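Local atomic coordinates of group B streptococcal R4 surface protein (Streptococcus agalactiae, PDB entry 6S5X), a protein that forms part of the streptococcal cell surface, anchored to the peptidoglycan and implicated in infection, this chain being its most N-terminal Rib domain. Residues 63-66 and 67-71. Numbering follows the deposited sequence.
Sequences VTYP and DGSKD. With NA (sodium ion), chain C.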
loop_
_atom_site.group_PDB
_atom_site.type_symbol
_atom_site.label_atom_id
_atom_site.label_comp_id
_atom_site.label_asym_id
_atom_site.label_seq_id
_atom_site.Cartn_x
_atom_site.Cartn_y
_atom_site.Cartn_z
ATOM N N VAL A 63 -1.010 -6.177 -0.846
ATOM C CA VAL A 63 -1.196 -6.266 -2.288
ATOM C C VAL A 63 -1.657 -7.684 -2.575
ATOM O O VAL A 63 -0.923 -8.641 -2.308
ATOM C CB VAL A 63 0.105 -5.952 -3.036
ATOM C CG1 VAL A 63 -0.093 -6.029 -4.555
ATOM C CG2 VAL A 63 0.656 -4.620 -2.627
ATOM N N THR A 64 -2.884 -7.838 -3.064
ATOM C CA THR A 64 -3.472 -9.157 -3.286
ATOM C C THR A 64 -3.633 -9.383 -4.779
ATOM O O THR A 64 -4.374 -8.665 -5.449
ATOM C CB THR A 64 -4.815 -9.310 -2.574
ATOM O OG1 THR A 64 -4.647 -9.065 -1.169
ATOM C CG2 THR A 64 -5.323 -10.750 -2.765
ATOM N N TYR A 65 -2.952 -10.376 -5.290
ATOM C CA TYR A 65 -2.980 -10.679 -6.711
ATOM C C TYR A 65 -4.182 -11.566 -7.052
ATOM O O TYR A 65 -4.767 -12.219 -6.179
ATOM C CB TYR A 65 -1.671 -11.376 -7.117
ATOM C CG TYR A 65 -0.456 -10.516 -6.854
ATOM C CD1 TYR A 65 -0.154 -9.440 -7.681
ATOM C CD2 TYR A 65 0.364 -10.739 -5.754
ATOM C CE1 TYR A 65 0.943 -8.627 -7.418
ATOM C CE2 TYR A 65 1.440 -9.955 -5.496
ATOM C CZ TYR A 65 1.740 -8.887 -6.327
ATOM O OH TYR A 65 2.832 -8.093 -6.035
ATOM N N PRO A 66 -4.553 -11.627 -8.336
ATOM C CA PRO A 66 -5.750 -12.397 -8.728
ATOM C C PRO A 66 -5.673 -13.874 -8.416
ATOM O O PRO A 66 -6.725 -14.516 -8.285
ATOM C CB PRO A 66 -5.840 -12.166 -10.252
ATOM C CG PRO A 66 -5.191 -10.842 -10.461
ATOM C CD PRO A 66 -4.039 -10.811 -9.448
ATOM N N ASP A 67 -4.484 -14.443 -8.305
ATOM C CA ASP A 67 -4.360 -15.854 -7.951
ATOM C C ASP A 67 -4.369 -16.099 -6.451
ATOM O O ASP A 67 -4.259 -17.255 -6.019
ATOM C CB ASP A 67 -3.100 -16.466 -8.584
ATOM C CG ASP A 67 -1.800 -15.926 -8.037
ATOM O OD1 ASP A 67 -1.810 -15.101 -7.105
ATOM O OD2 ASP A 67 -0.732 -16.341 -8.564
ATOM N N GLY A 68 -4.526 -15.048 -5.655
ATOM C CA GLY A 68 -4.598 -15.183 -4.216
ATOM C C GLY A 68 -3.293 -14.965 -3.482
ATOM O O GLY A 68 -3.323 -14.745 -2.259
ATOM N N SER A 69 -2.165 -14.974 -4.182
ATOM C CA SER A 69 -0.905 -14.669 -3.542
ATOM C C SER A 69 -0.875 -13.185 -3.169
ATOM O O SER A 69 -1.654 -12.380 -3.676
ATOM C CB SER A 69 0.267 -15.026 -4.445
ATOM O OG SER A 69 0.263 -14.309 -5.663
ATOM N N LYS A 70 0.007 -12.856 -2.235
ATOM C CA LYS A 70 0.052 -11.516 -1.663
ATOM C C LYS A 70 1.493 -11.066 -1.462
ATOM O O LYS A 70 2.410 -11.880 -1.295
ATOM C CB LYS A 70 -0.703 -11.431 -0.315
ATOM C CG LYS A 70 -2.160 -11.880 -0.338
ATOM C CD LYS A 70 -2.859 -11.747 1.038
ATOM C CE LYS A 70 -4.196 -12.507 1.048
ATOM N NZ LYS A 70 -5.237 -11.998 1.985
ATOM N N ASP A 71 1.679 -9.743 -1.520
ATOM C CA ASP A 71 2.895 -9.055 -1.096
ATOM C C ASP A 71 2.472 -7.994 -0.092
ATOM O O ASP A 71 1.341 -7.509 -0.116
ATOM C CB ASP A 71 3.624 -8.379 -2.279
ATOM C CG ASP A 71 4.522 -9.350 -3.090
ATOM O OD1 ASP A 71 5.280 -10.096 -2.445
ATOM O OD2 ASP A 71 4.530 -9.324 -4.358
HETATM NA NA NA C . 6.639 -10.193 -4.831
HETATM O O HOH W 1 8.232 -8.809 -3.860
HETATM O O HOH W 2 7.524 -12.071 -3.758
#
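Tyr65 and Asp71 meet across the tight turn of a beta hairpin, a local contact at the end where strand 55-64 hands over to strand 70-80. Tyr65 OH donates to Asp71 OD2 at 2.7 Å, meeting its anti lone pair, on the side away from OD1. Ring and carboxylate planes stand perpendicular, with Asp71 CG lying at the ring edge. Tyr65 is set for this by its chi1 of -60°, which places CG beside its own backbone N and brings the CD2 edge of the ring alongside Ser69 and its OH to Asp71.

The same carboxylate binds a sodium ion unequally: Asp71 OD2 lies 2.3 Å from the sodium ion and Asp71 OD1 2.8 Å. Two waters and the backbone oxygens of Ala7 and Asn10 complete the site, joining the hairpin to the N-terminal segment of this immunoglobulin-like Rib domain. It exemplifies how one carboxylate can serve a metal and a hydrogen-bond donor at once; the tyrosine bond probably helps fix the rotation of the Asp71 carboxylate.

The backbone supplies the frame. Val63 and Asp71 form an antiparallel hydrogen-bonded pair, Val63 N to Asp71 O being 2.8 Å, while Tyr65 N reaches Ser69 O at 2.9 Å. A type I turn from Tyr65 to Gly68, closed by Gly68 N to Tyr65 O, reverses the chain. Overlapping its end, Asp67 makes an Asx turn: Asp67 OD1 accepts Ser69 N at 2.9 Å, from above the carboxylate plane, and Ser69 OG at 2.6 Å. Asp67 OD2 is hydrogen-bonded to Asp6 N and Ser69 OG to Ala7 N. Beside Thr64 OG1, on the other sheet face from Val63 and Asp71, runs the extended Lys70 chain.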